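Phosphoribosylaminoimidazole carboxylase, ATPase subunit (Thermotoga maritima, PDB 3AX6) probably catalyses the ATP-dependent carboxylation of 5-aminoimidazole ribonucleotide by bicarbonate to N5-carboxyaminoimidazole ribonucleotide, a step of de novo purine biosynthesis. Local coordinates at residues 66-71 with 88-93; 71-76 with 93-98; 193-198 with 212-217. All blocks are in the same frame, centred on the assembly; numbering follows the deposited sequence.

Contact 1: residues 66-71 with 88-93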
ATOM      1  N   THR A  66      -8.022 -19.198   9.161  1.00 11.67           N
ATOM      2  CA  THR A  66      -8.060 -19.420   7.729  1.00 11.28           C
ATOM      3  C   THR A  66      -9.195 -18.622   7.095  1.00 13.53           C
ATOM      4  O   THR A  66     -10.287 -18.466   7.676  1.00 11.47           O
ATOM      5  CB  THR A  66      -8.255 -20.913   7.404  1.00 11.00           C
ATOM      6  OG1 THR A  66      -7.201 -21.663   8.004  1.00 12.42           O
ATOM      7  CG2 THR A  66      -8.222 -21.153   5.898  1.00  8.85           C
ATOM      8  N   THR A  67      -8.920 -18.111   5.898  1.00 14.07           N
ATOM      9  CA  THR A  67      -9.887 -17.335   5.141  1.00 13.60           C
ATOM     10  C   THR A  67      -9.726 -17.683   3.661  1.00 14.01           C
ATOM     11  O   THR A  67      -8.929 -18.552   3.310  1.00 13.88           O
ATOM     12  CB  THR A  67      -9.681 -15.826   5.376  1.00 13.41           C
ATOM     13  OG1 THR A  67     -10.685 -15.089   4.665  1.00 15.51           O
ATOM     14  CG2 THR A  67      -8.290 -15.397   4.928  1.00  9.37           C
ATOM     15  N   TYR A  68     -10.462 -17.005   2.790  1.00 15.57           N
ATOM     16  CA  TYR A  68     -10.400 -17.314   1.367  1.00 16.97           C
ATOM     17  C   TYR A  68     -10.648 -16.107   0.465  1.00 17.32           C
ATOM     18  O   TYR A  68     -11.216 -15.105   0.900  1.00 15.96           O
ATOM     19  CB  TYR A  68     -11.410 -18.426   1.068  1.00 16.71           C
ATOM     20  CG  TYR A  68     -12.713 -18.288   1.839  1.00 18.12           C
ATOM     21  CD1 TYR A  68     -13.756 -17.494   1.359  1.00 18.88           C
ATOM     22  CD2 TYR A  68     -12.892 -18.934   3.066  1.00 17.44           C
ATOM     23  CE1 TYR A  68     -14.947 -17.345   2.082  1.00 17.07           C
ATOM     24  CE2 TYR A  68     -14.071 -18.790   3.797  1.00 17.91           C
ATOM     25  CZ  TYR A  68     -15.096 -17.993   3.300  1.00 18.80           C
ATOM     26  OH  TYR A  68     -16.253 -17.827   4.031  1.00 15.36           O
ATOM     27  N   ASP A  69     -10.221 -16.207  -0.794  1.00 17.12           N
ATOM     28  CA  ASP A  69     -10.401 -15.104  -1.734  1.00 18.62           C
ATOM     29  C   ASP A  69     -11.385 -15.419  -2.856  1.00 17.60           C
ATOM     30  O   ASP A  69     -11.518 -14.647  -3.803  1.00 17.48           O
ATOM     31  CB  ASP A  69      -9.047 -14.656  -2.328  1.00 19.66           C
ATOM     32  CG  ASP A  69      -8.617 -15.480  -3.530  1.00 20.94           C
ATOM     33  OD1 ASP A  69      -7.769 -14.999  -4.306  1.00 21.89           O
ATOM     34  OD2 ASP A  69      -9.111 -16.608  -3.710  1.00 25.48           O
ATOM     35  N   LEU A  70     -12.068 -16.555  -2.745  1.00 17.54           N
ATOM     36  CA  LEU A  70     -13.062 -16.957  -3.738  1.00 18.72           C
ATOM     37  C   LEU A  70     -14.110 -17.848  -3.074  1.00 19.78           C
ATOM     38  O   LEU A  70     -13.882 -18.380  -1.991  1.00 19.53           O
ATOM     39  CB  LEU A  70     -12.406 -17.706  -4.908  1.00 17.36           C
ATOM     40  CG  LEU A  70     -12.060 -19.189  -4.744  1.00 17.24           C
ATOM     41  CD1 LEU A  70     -11.706 -19.778  -6.102  1.00 15.09           C
ATOM     42  CD2 LEU A  70     -10.917 -19.357  -3.763  1.00 15.33           C
ATOM     43  N   GLU A  71     -15.251 -18.021  -3.726  1.00 22.74           N
ATOM     44  CA  GLU A  71     -16.319 -18.832  -3.161  1.00 26.11           C
ATOM     45  C   GLU A  71     -16.325 -20.285  -3.603  1.00 26.85           C
ATOM     46  O   GLU A  71     -16.720 -21.165  -2.842  1.00 26.94           O
ATOM     47  CB  GLU A  71     -17.679 -18.201  -3.472  1.00 29.81           C
ATOM     48  CG  GLU A  71     -17.912 -16.855  -2.793  1.00 35.04           C
ATOM     49  CD  GLU A  71     -17.506 -15.675  -3.657  1.00 38.71           C
ATOM     50  OE1 GLU A  71     -16.376 -15.687  -4.195  1.00 41.22           O
ATOM     51  OE2 GLU A  71     -18.319 -14.732  -3.792  1.00 38.94           O
ATOM     52  N   ILE A  88     -12.260 -20.390  10.981  1.00 14.10           N
ATOM     53  CA  ILE A  88     -12.410 -20.147   9.545  1.00 15.50           C
ATOM     54  C   ILE A  88     -13.390 -18.996   9.335  1.00 15.56           C
ATOM     55  O   ILE A  88     -14.570 -19.093   9.686  1.00 13.69           O
ATOM     56  CB  ILE A  88     -12.911 -21.404   8.820  1.00 15.15           C
ATOM     57  CG1 ILE A  88     -11.939 -22.562   9.080  1.00 14.56           C
ATOM     58  CG2 ILE A  88     -12.998 -21.132   7.317  1.00 14.87           C
ATOM     59  CD1 ILE A  88     -12.499 -23.930   8.739  1.00 16.51           C
ATOM     60  N   HIS A  89     -12.886 -17.910   8.755  1.00 16.75           N
ATOM     61  CA  HIS A  89     -13.681 -16.702   8.542  1.00 17.09           C
ATOM     62  C   HIS A  89     -13.598 -16.132   7.135  1.00 17.00           C
ATOM     63  O   HIS A  89     -12.503 -15.951   6.598  1.00 17.43           O
ATOM     64  CB  HIS A  89     -13.230 -15.627   9.532  1.00 16.67           C
ATOM     65  CG  HIS A  89     -13.368 -16.030  10.966  1.00 18.42           C
ATOM     66  ND1 HIS A  89     -12.445 -15.684  11.927  1.00 19.26           N
ATOM     67  CD2 HIS A  89     -14.340 -16.720  11.608  1.00 19.03           C
ATOM     68  CE1 HIS A  89     -12.842 -16.143  13.100  1.00 19.76           C
ATOM     69  NE2 HIS A  89     -13.989 -16.772  12.934  1.00 19.21           N
ATOM     70  N   PRO A  90     -14.756 -15.814   6.526  1.00 17.58           N
ATOM     71  CA  PRO A  90     -16.085 -15.980   7.124  1.00 16.52           C
ATOM     72  C   PRO A  90     -16.444 -17.448   7.310  1.00 16.01           C
ATOM     73  O   PRO A  90     -15.902 -18.331   6.637  1.00 13.88           O
ATOM     74  CB  PRO A  90     -17.013 -15.297   6.117  1.00 15.06           C
ATOM     75  CG  PRO A  90     -16.132 -14.294   5.459  1.00 16.63           C
ATOM     76  CD  PRO A  90     -14.861 -15.083   5.252  1.00 17.37           C
ATOM     77  N   SER A  91     -17.364 -17.699   8.230  1.00 15.75           N
ATOM     78  CA  SER A  91     -17.802 -19.058   8.510  1.00 18.76           C
ATOM     79  C   SER A  91     -18.273 -19.781   7.257  1.00 18.94           C
ATOM     80  O   SER A  91     -18.846 -19.167   6.358  1.00 21.56           O
ATOM     81  CB  SER A  91     -18.945 -19.053   9.524  1.00 18.17           C
ATOM     82  OG  SER A  91     -19.568 -20.323   9.548  1.00 18.50           O
ATOM     83  N   PRO A  92     -18.027 -21.099   7.183  1.00 17.64           N
ATOM     84  CA  PRO A  92     -18.435 -21.915   6.041  1.00 17.98           C
ATOM     85  C   PRO A  92     -19.959 -21.864   5.933  1.00 18.46           C
ATOM     86  O   PRO A  92     -20.528 -22.010   4.849  1.00 19.12           O
ATOM     87  CB  PRO A  92     -17.937 -23.307   6.421  1.00 19.23           C
ATOM     88  CG  PRO A  92     -16.764 -23.023   7.286  1.00 17.64           C
ATOM     89  CD  PRO A  92     -17.268 -21.907   8.150  1.00 18.05           C
ATOM     90  N   TYR A  93     -20.608 -21.661   7.078  1.00 18.80           N
ATOM     91  CA  TYR A  93     -22.059 -21.561   7.148  1.00 19.65           C
ATOM     92  C   TYR A  93     -22.530 -20.293   6.437  1.00 20.22           C
ATOM     93  O   TYR A  93     -23.553 -20.297   5.747  1.00 20.24           O
ATOM     94  CB  TYR A  93     -22.510 -21.553   8.612  1.00 21.48           C
ATOM     95  CG  TYR A  93     -22.504 -22.918   9.249  1.00 23.27           C
ATOM     96  CD1 TYR A  93     -23.496 -23.847   8.945  1.00 25.60           C
ATOM     97  CD2 TYR A  93     -21.487 -23.302  10.128  1.00 24.92           C
ATOM     98  CE1 TYR A  93     -23.482 -25.126   9.491  1.00 27.53           C
ATOM     99  CE2 TYR A  93     -21.460 -24.584  10.684  1.00 26.48           C
ATOM    100  CZ  TYR A  93     -22.462 -25.492  10.358  1.00 28.46           C
ATOM    101  OH  TYR A  93     -22.451 -26.768  10.873  1.00 29.24           O
TER
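The hydroxyl of T67 is held by two groups: OG1 donates to the backbone oxygen of H89, with T67 OG1 2.8 Å from H89 O, and also hydrogen-bonds NE2 of H281, in helix 277-285. The bond to H89 O lies in the carbonyl plane, and the same oxygen takes a CA-H...O contact from T67 CA. With OG1 anti to the backbone N (chi1 -177°), the hydroxyl is directed across to the second chain segment. One residue back the link is purely backbone. H89 N donates to T66 O over 2.9 Å, extending the parallel pairing in which T66 and I88 stand opposite each other with CA atoms 4.8 Å apart.

Y68 reaches across with its phenol. Its OH donates to P90 O at 2.7 Å, but approaches from above the carbonyl plane, 52° out of it, and so off the lone-pair directions. The phenol end also lies against the proline ring, with Y68 CZ 3.5 Å from P90 CD, while I88 CG2 sits at the tyrosine ring edge, 4.4 Å from Y68 CE2. The peptide bond between H89 and P90 is cis, and T67 and Y68 engage the carbonyls of the two residues that flank it. Just beyond, S91 OG accepts from Y93 N at 3.0 Å and thereby N-caps helix 92-99.

The site is well buried: T66 and I88 share a face of the sheet packed against V60 of helix 53-61. Parallel neighbours 65-68 and 87-88, connected through helix 75-83, make a beta-alpha-beta crossover at one edge of the five-stranded parallel sheet, as expected of the Rossmann-like domain that precedes the ATP-grasp domain in this family.

Contact 2: residues 71-76 with 93-98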
ATOM      1  N   GLU A  71     -15.251 -18.021  -3.726  1.00 22.74           N
ATOM      2  CA  GLU A  71     -16.319 -18.832  -3.161  1.00 26.11           C
ATOM      3  C   GLU A  71     -16.325 -20.285  -3.603  1.00 26.85           C
ATOM      4  O   GLU A  71     -16.720 -21.165  -2.842  1.00 26.94           O
ATOM      5  CB  GLU A  71     -17.679 -18.201  -3.472  1.00 29.81           C
ATOM      6  CG  GLU A  71     -17.912 -16.855  -2.793  1.00 35.04           C
ATOM      7  CD  GLU A  71     -17.506 -15.675  -3.657  1.00 38.71           C
ATOM      8  OE1 GLU A  71     -16.376 -15.687  -4.195  1.00 41.22           O
ATOM      9  OE2 GLU A  71     -18.319 -14.732  -3.792  1.00 38.94           O
ATOM     10  N   HIS A  72     -15.893 -20.536  -4.830  1.00 27.51           N
ATOM     11  CA  HIS A  72     -15.863 -21.893  -5.360  1.00 29.73           C
ATOM     12  C   HIS A  72     -14.799 -22.710  -4.654  1.00 27.75           C
ATOM     13  O   HIS A  72     -13.728 -22.963  -5.208  1.00 27.80           O
ATOM     14  CB  HIS A  72     -15.568 -21.876  -6.862  1.00 36.25           C
ATOM     15  CG  HIS A  72     -16.497 -21.005  -7.648  1.00 43.65           C
ATOM     16  ND1 HIS A  72     -16.592 -19.644  -7.443  1.00 47.79           N
ATOM     17  CD2 HIS A  72     -17.379 -21.301  -8.633  1.00 46.43           C
ATOM     18  CE1 HIS A  72     -17.493 -19.140  -8.269  1.00 49.26           C
ATOM     19  NE2 HIS A  72     -17.984 -20.124  -9.001  1.00 48.88           N
ATOM     20  N   ILE A  73     -15.093 -23.123  -3.427  1.00 25.48           N
ATOM     21  CA  ILE A  73     -14.148 -23.917  -2.652  1.00 22.91           C
ATOM     22  C   ILE A  73     -14.895 -25.024  -1.931  1.00 22.87           C
ATOM     23  O   ILE A  73     -16.120 -24.990  -1.823  1.00 21.21           O
ATOM     24  CB  ILE A  73     -13.407 -23.054  -1.611  1.00 20.14           C
ATOM     25  CG1 ILE A  73     -14.402 -22.470  -0.603  1.00 20.67           C
ATOM     26  CG2 ILE A  73     -12.666 -21.946  -2.304  1.00 18.89           C
ATOM     27  CD1 ILE A  73     -13.766 -21.523   0.398  1.00 20.04           C
ATOM     28  N   ASP A  74     -14.154 -26.010  -1.445  1.00 22.66           N
ATOM     29  CA  ASP A  74     -14.758 -27.122  -0.729  1.00 24.26           C
ATOM     30  C   ASP A  74     -15.346 -26.586   0.572  1.00 25.55           C
ATOM     31  O   ASP A  74     -14.723 -26.668   1.633  1.00 25.53           O
ATOM     32  CB  ASP A  74     -13.698 -28.177  -0.429  1.00 24.81           C
ATOM     33  CG  ASP A  74     -14.287 -29.443   0.129  1.00 25.42           C
ATOM     34  OD1 ASP A  74     -15.503 -29.462   0.420  1.00 27.81           O
ATOM     35  OD2 ASP A  74     -13.529 -30.418   0.284  1.00 27.04           O
ATOM     36  N   VAL A  75     -16.549 -26.034   0.486  1.00 26.03           N
ATOM     37  CA  VAL A  75     -17.200 -25.467   1.652  1.00 27.67           C
ATOM     38  C   VAL A  75     -17.572 -26.517   2.699  1.00 28.42           C
ATOM     39  O   VAL A  75     -17.510 -26.251   3.898  1.00 27.62           O
ATOM     40  CB  VAL A  75     -18.465 -24.659   1.238  1.00 28.27           C
ATOM     41  CG1 VAL A  75     -19.395 -25.527   0.411  1.00 29.86           C
ATOM     42  CG2 VAL A  75     -19.190 -24.141   2.478  1.00 30.07           C
ATOM     43  N   GLN A  76     -17.946 -27.712   2.249  1.00 30.24           N
ATOM     44  CA  GLN A  76     -18.343 -28.769   3.174  1.00 30.31           C
ATOM     45  C   GLN A  76     -17.207 -29.263   4.068  1.00 28.98           C
ATOM     46  O   GLN A  76     -17.422 -29.532   5.252  1.00 27.52           O
ATOM     47  CB  GLN A  76     -18.968 -29.943   2.413  1.00 32.93           C
ATOM     48  CG  GLN A  76     -20.327 -29.624   1.771  1.00 37.32           C
ATOM     49  CD  GLN A  76     -21.387 -29.178   2.777  1.00 39.21           C
ATOM     50  OE1 GLN A  76     -21.723 -29.903   3.718  1.00 39.78           O
ATOM     51  NE2 GLN A  76     -21.923 -27.980   2.573  1.00 40.27           N
ATOM     52  N   TYR A  93     -20.608 -21.661   7.078  1.00 18.80           N
ATOM     53  CA  TYR A  93     -22.059 -21.561   7.148  1.00 19.65           C
ATOM     54  C   TYR A  93     -22.530 -20.293   6.437  1.00 20.22           C
ATOM     55  O   TYR A  93     -23.553 -20.297   5.747  1.00 20.24           O
ATOM     56  CB  TYR A  93     -22.510 -21.553   8.612  1.00 21.48           C
ATOM     57  CG  TYR A  93     -22.504 -22.918   9.249  1.00 23.27           C
ATOM     58  CD1 TYR A  93     -23.496 -23.847   8.945  1.00 25.60           C
ATOM     59  CD2 TYR A  93     -21.487 -23.302  10.128  1.00 24.92           C
ATOM     60  CE1 TYR A  93     -23.482 -25.126   9.491  1.00 27.53           C
ATOM     61  CE2 TYR A  93     -21.460 -24.584  10.684  1.00 26.48           C
ATOM     62  CZ  TYR A  93     -22.462 -25.492  10.358  1.00 28.46           C
ATOM     63  OH  TYR A  93     -22.451 -26.768  10.873  1.00 29.24           O
ATOM     64  N   THR A  94     -21.781 -19.207   6.608  1.00 19.50           N
ATOM     65  CA  THR A  94     -22.125 -17.952   5.953  1.00 20.34           C
ATOM     66  C   THR A  94     -21.897 -18.155   4.461  1.00 19.53           C
ATOM     67  O   THR A  94     -22.751 -17.833   3.636  1.00 20.00           O
ATOM     68  CB  THR A  94     -21.236 -16.786   6.432  1.00 20.82           C
ATOM     69  OG1 THR A  94     -21.495 -16.513   7.814  1.00 21.35           O
ATOM     70  CG2 THR A  94     -21.525 -15.535   5.613  1.00 21.93           C
ATOM     71  N   LEU A  95     -20.734 -18.699   4.127  1.00 20.37           N
ATOM     72  CA  LEU A  95     -20.389 -18.965   2.742  1.00 21.74           C
ATOM     73  C   LEU A  95     -21.490 -19.833   2.117  1.00 22.93           C
ATOM     74  O   LEU A  95     -21.902 -19.613   0.973  1.00 21.14           O
ATOM     75  CB  LEU A  95     -19.040 -19.682   2.678  1.00 20.46           C
ATOM     76  CG  LEU A  95     -18.443 -19.946   1.295  1.00 22.95           C
ATOM     77  CD1 LEU A  95     -18.399 -18.654   0.492  1.00 23.23           C
ATOM     78  CD2 LEU A  95     -17.051 -20.532   1.448  1.00 21.49           C
ATOM     79  N   GLU A  96     -21.979 -20.797   2.891  1.00 23.37           N
ATOM     80  CA  GLU A  96     -23.027 -21.703   2.434  1.00 25.50           C
ATOM     81  C   GLU A  96     -24.327 -20.956   2.109  1.00 24.54           C
ATOM     82  O   GLU A  96     -24.985 -21.243   1.106  1.00 22.68           O
ATOM     83  CB  GLU A  96     -23.282 -22.761   3.509  1.00 28.11           C
ATOM     84  CG  GLU A  96     -24.177 -23.905   3.076  1.00 29.84           C
ATOM     85  CD  GLU A  96     -24.249 -24.994   4.127  1.00 31.53           C
ATOM     86  OE1 GLU A  96     -24.597 -24.670   5.283  1.00 32.25           O
ATOM     87  OE2 GLU A  96     -23.956 -26.167   3.799  1.00 31.81           O
ATOM     88  N   ILE A  97     -24.685 -20.000   2.963  1.00 23.30           N
ATOM     89  CA  ILE A  97     -25.889 -19.199   2.773  1.00 21.34           C
ATOM     90  C   ILE A  97     -25.798 -18.319   1.528  1.00 24.35           C
ATOM     91  O   ILE A  97     -26.770 -18.171   0.787  1.00 24.32           O
ATOM     92  CB  ILE A  97     -26.147 -18.283   3.986  1.00 16.99           C
ATOM     93  CG1 ILE A  97     -26.636 -19.111   5.172  1.00 16.00           C
ATOM     94  CG2 ILE A  97     -27.166 -17.215   3.630  1.00 14.00           C
ATOM     95  CD1 ILE A  97     -26.997 -18.279   6.400  1.00 13.46           C
ATOM     96  N   ILE A  98     -24.627 -17.733   1.306  1.00 25.50           N
ATOM     97  CA  ILE A  98     -24.416 -16.852   0.167  1.00 27.43           C
ATOM     98  C   ILE A  98     -24.274 -17.567  -1.181  1.00 28.62           C
ATOM     99  O   ILE A  98     -24.729 -17.058  -2.204  1.00 30.98           O
ATOM    100  CB  ILE A  98     -23.179 -15.964   0.404  1.00 27.58           C
ATOM    101  CG1 ILE A  98     -23.365 -15.167   1.697  1.00 25.49           C
ATOM    102  CG2 ILE A  98     -22.976 -15.023  -0.775  1.00 27.45           C
ATOM    103  CD1 ILE A  98     -22.153 -14.355   2.101  1.00 25.65           C
TER
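L95 carries the apolar part of this contact, spreading its two methyls over two residues of 71-76. L95 CD1 rests 3.8 Å from E71 CG, on the aliphatic stem of the glutamate, whereas L95 CD2 meets I73 CD1 at 3.6 Å. The leucine arrives there because its CG points opposite its own amide nitrogen (chi1 -175°), which carries the branch out from helix 92-99. V75 adds a looser layer: its CG2 is 4.3 Å from L95 CD2 and 4.4 Å from E96 CB. Y68 of strand 65-68 touches both I73 and L95, so this small hydrophobic cluster continues down to the sheet.

In the alternating order of a Rossmann-like domain, 71-76 is the link from strand 65-68 into helix 75-83, and L95 closes over it from the next helix. D74 N-caps that first helix, 75-83, its OD1 accepting from T77 N, and both H72 and D74 are centres of inverse gamma turns.

Polar bonding lies toward the outside. Q76 NE2 donates to E96 OE2 at 3.0 Å, with the acceptor in the plane of the amide and the donor on the anti side of the carboxylate, 27° out of its plane. E96 OE2 is also salt-bridged to K79, whose charge would be expected to stabilise the carboxylate. The carboxylate of E71, at the other end, turns to R261 in a salt bridge through OE1.

Contact 3: residues 193-198 with 212-217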
ATOM      1  N   TYR A 193     -18.090   1.248   5.469  1.00  9.16           N
ATOM      2  CA  TYR A 193     -17.444   2.129   4.508  1.00  9.25           C
ATOM      3  C   TYR A 193     -18.450   3.002   3.796  1.00  9.56           C
ATOM      4  O   TYR A 193     -19.653   2.831   3.950  1.00  8.96           O
ATOM      5  CB  TYR A 193     -16.668   1.296   3.480  1.00  6.76           C
ATOM      6  CG  TYR A 193     -15.330   0.820   4.004  1.00  9.66           C
ATOM      7  CD1 TYR A 193     -14.201   1.636   3.945  1.00  8.81           C
ATOM      8  CD2 TYR A 193     -15.202  -0.432   4.599  1.00  9.08           C
ATOM      9  CE1 TYR A 193     -12.979   1.209   4.466  1.00 10.88           C
ATOM     10  CE2 TYR A 193     -13.994  -0.862   5.123  1.00 10.89           C
ATOM     11  CZ  TYR A 193     -12.887  -0.042   5.056  1.00 10.43           C
ATOM     12  OH  TYR A 193     -11.699  -0.485   5.583  1.00 11.10           O
ATOM     13  N   PRO A 194     -17.968   3.985   3.032  1.00 11.88           N
ATOM     14  CA  PRO A 194     -18.932   4.828   2.326  1.00 12.57           C
ATOM     15  C   PRO A 194     -19.652   3.952   1.290  1.00 13.11           C
ATOM     16  O   PRO A 194     -19.156   2.886   0.910  1.00 10.23           O
ATOM     17  CB  PRO A 194     -18.047   5.883   1.666  1.00 13.10           C
ATOM     18  CG  PRO A 194     -16.880   5.985   2.608  1.00 13.27           C
ATOM     19  CD  PRO A 194     -16.607   4.546   2.944  1.00 11.16           C
ATOM     20  N   VAL A 195     -20.831   4.376   0.859  1.00 13.27           N
ATOM     21  CA  VAL A 195     -21.535   3.614  -0.150  1.00 14.71           C
ATOM     22  C   VAL A 195     -20.972   4.129  -1.472  1.00 14.86           C
ATOM     23  O   VAL A 195     -20.703   5.320  -1.603  1.00 14.80           O
ATOM     24  CB  VAL A 195     -23.083   3.820  -0.062  1.00 14.39           C
ATOM     25  CG1 VAL A 195     -23.413   4.954   0.869  1.00 12.93           C
ATOM     26  CG2 VAL A 195     -23.664   4.072  -1.438  1.00 14.06           C
ATOM     27  N   VAL A 196     -20.753   3.233  -2.432  1.00 14.14           N
ATOM     28  CA  VAL A 196     -20.220   3.653  -3.723  1.00 13.80           C
ATOM     29  C   VAL A 196     -21.204   3.409  -4.852  1.00 14.19           C
ATOM     30  O   VAL A 196     -22.158   2.639  -4.710  1.00 11.50           O
ATOM     31  CB  VAL A 196     -18.879   2.961  -4.049  1.00 13.83           C
ATOM     32  CG1 VAL A 196     -17.838   3.364  -3.023  1.00 14.93           C
ATOM     33  CG2 VAL A 196     -19.052   1.457  -4.088  1.00 14.59           C
ATOM     34  N   GLU A 197     -20.954   4.076  -5.972  1.00 14.59           N
ATOM     35  CA  GLU A 197     -21.817   4.001  -7.142  1.00 14.11           C
ATOM     36  C   GLU A 197     -21.175   3.247  -8.293  1.00 15.18           C
ATOM     37  O   GLU A 197     -20.016   3.491  -8.642  1.00 13.52           O
ATOM     38  CB  GLU A 197     -22.165   5.429  -7.588  1.00 14.21           C
ATOM     39  CG  GLU A 197     -23.095   5.562  -8.792  1.00 17.72           C
ATOM     40  CD  GLU A 197     -23.261   7.017  -9.255  1.00 19.38           C
ATOM     41  OE1 GLU A 197     -23.193   7.940  -8.415  1.00 22.26           O
ATOM     42  OE2 GLU A 197     -23.477   7.244 -10.460  1.00 21.11           O
HETATM   43  N   MSE A 198     -21.931   2.317  -8.871  1.00 16.54           N
HETATM   44  CA  MSE A 198     -21.459   1.558 -10.019  1.00 19.76           C
HETATM   45  C   MSE A 198     -21.797   2.409 -11.233  1.00 20.18           C
HETATM   46  O   MSE A 198     -22.957   2.749 -11.450  1.00 18.67           O
HETATM   47  CB  MSE A 198     -22.188   0.216 -10.138  1.00 23.53           C
HETATM   48  CG  MSE A 198     -22.087  -0.679  -8.916  1.00 29.79           C
HETATM   49 SE   MSE A 198     -20.267  -0.979  -8.365  1.00 36.57          SE
HETATM   50  CE  MSE A 198     -19.795  -2.372  -9.614  1.00 34.56           C
ATOM     51  N   ALA A 212     -16.751   6.862  -5.769  1.00 14.24           N
ATOM     52  CA  ALA A 212     -16.785   7.005  -4.318  1.00 14.33           C
ATOM     53  C   ALA A 212     -16.655   8.468  -3.923  1.00 14.12           C
ATOM     54  O   ALA A 212     -15.677   9.122  -4.279  1.00 14.90           O
ATOM     55  CB  ALA A 212     -15.643   6.196  -3.689  1.00 14.85           C
ATOM     56  N   PRO A 213     -17.645   9.008  -3.193  1.00 13.23           N
ATOM     57  CA  PRO A 213     -18.858   8.322  -2.739  1.00 14.69           C
ATOM     58  C   PRO A 213     -19.956   8.410  -3.799  1.00 15.32           C
ATOM     59  O   PRO A 213     -19.922   9.278  -4.673  1.00 13.83           O
ATOM     60  CB  PRO A 213     -19.223   9.080  -1.467  1.00 15.17           C
ATOM     61  CG  PRO A 213     -18.813  10.482  -1.806  1.00 15.45           C
ATOM     62  CD  PRO A 213     -17.464  10.281  -2.469  1.00 13.93           C
ATOM     63  N   ALA A 214     -20.924   7.504  -3.722  1.00 15.10           N
ATOM     64  CA  ALA A 214     -22.018   7.486  -4.685  1.00 15.00           C
ATOM     65  C   ALA A 214     -22.666   8.863  -4.755  1.00 14.98           C
ATOM     66  O   ALA A 214     -22.782   9.557  -3.744  1.00 16.52           O
ATOM     67  CB  ALA A 214     -23.048   6.437  -4.288  1.00 15.51           C
ATOM     68  N   ARG A 215     -23.074   9.265  -5.954  1.00 14.03           N
ATOM     69  CA  ARG A 215     -23.712  10.561  -6.119  1.00 14.63           C
ATOM     70  C   ARG A 215     -25.205  10.383  -5.894  1.00 15.42           C
ATOM     71  O   ARG A 215     -25.993  10.327  -6.840  1.00 12.89           O
ATOM     72  CB  ARG A 215     -23.441  11.111  -7.513  1.00 12.16           C
ATOM     73  CG  ARG A 215     -21.970  11.106  -7.854  1.00 12.92           C
ATOM     74  CD  ARG A 215     -21.747  10.296  -9.093  1.00 14.38           C
ATOM     75  NE  ARG A 215     -21.623  11.157 -10.251  1.00 13.38           N
ATOM     76  CZ  ARG A 215     -21.955  10.799 -11.482  1.00 12.85           C
ATOM     77  NH1 ARG A 215     -22.443   9.586 -11.720  1.00 12.82           N
ATOM     78  NH2 ARG A 215     -21.782  11.656 -12.475  1.00 14.39           N
ATOM     79  N   ILE A 216     -25.578  10.272  -4.622  1.00 15.42           N
ATOM     80  CA  ILE A 216     -26.972  10.097  -4.238  1.00 15.82           C
ATOM     81  C   ILE A 216     -27.291  10.972  -3.039  1.00 17.16           C
ATOM     82  O   ILE A 216     -26.397  11.350  -2.277  1.00 17.27           O
ATOM     83  CB  ILE A 216     -27.270   8.641  -3.847  1.00 13.07           C
ATOM     84  CG1 ILE A 216     -26.334   8.215  -2.709  1.00 10.57           C
ATOM     85  CG2 ILE A 216     -27.150   7.740  -5.077  1.00 12.56           C
ATOM     86  CD1 ILE A 216     -26.663   6.860  -2.119  1.00 10.74           C
ATOM     87  N   GLU A 217     -28.567  11.292  -2.868  1.00 18.26           N
ATOM     88  CA  GLU A 217     -28.969  12.110  -1.741  1.00 20.26           C
ATOM     89  C   GLU A 217     -28.542  11.430  -0.438  1.00 21.27           C
ATOM     90  O   GLU A 217     -28.686  10.218  -0.280  1.00 22.07           O
ATOM     91  CB  GLU A 217     -30.480  12.323  -1.764  1.00 22.05           C
ATOM     92  CG  GLU A 217     -30.965  13.132  -2.946  1.00 23.38           C
ATOM     93  CD  GLU A 217     -32.387  13.612  -2.764  1.00 24.95           C
ATOM     94  OE1 GLU A 217     -32.708  14.080  -1.651  1.00 24.38           O
ATOM     95  OE2 GLU A 217     -33.177  13.535  -3.730  1.00 27.89           O
TER
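E197 and R215 form a salt bridge in which E197 OE2 lies 2.9 Å from R215 NH1. The oxygen sits at the edge of the guanidinium, near its plane, and offers its syn side, though the nitrogen stands 29° out of the carboxylate plane. K176 gives E197 OE2 a second cationic partner, and R215 NH2 pairs in turn with E355, so charges alternate along a short chain of ion pairs. The other carboxylate oxygen appears to accept from the backbone: R215 N is 2.8 Å from E197 OE1, although the position of that oxygen is less certain. A trans first torsion (-179°) begins the fully stretched chain of E197, while the arginine chain bends back at chi2 and chi3 to meet it. An alanine at R215 removes the guanidinium, which would probably leave E197 with less to fix its rotation and E355 without this mate.

Closer to the strand, A214 N donates to V195 O over 3.1 Å in an almost straight bond. A214 then packs its CB 3.6 Å from E197 CB, and V196 CG1 touches A212 CB at the same distance of 3.6 Å. V195 CG2 lies 3.8 Å from A214 CB and reaches tip to tip toward I216 CD1.

Around this join, strands 190-198 and 209-212 are antiparallel neighbours in the large antiparallel sheet. After a cis peptide before P213 the chain leaves the sheet, running crosswise to strand 190-198, toward helix 218-235, whose S221 touches V195 and I216; Y268 of helix 268-272 packs on V196 and A212.

How the contacts relate
Contacts 1 and 2 are neighbours, their centres about 7 Å apart, and they share E71, Y93 and helix 92-99. Their segments alternate along the chain, so strand 65-68, helix 75-83 and helix 92-99 are tied together as one unit, with Y68 of contact 1 packing on I73 and L95 of contact 2. Contact 3 comes later in the sequence, in the ATP-grasp domain, on the opposite side of the chain's centre; its centre lies about 27 Å from that of contact 1 and 29 Å from that of contact 2. Bound ADP lies about 9 Å from the E71 side chain and 12 Å from that of E197, so both residues lie near the nucleotide but outside its pocket.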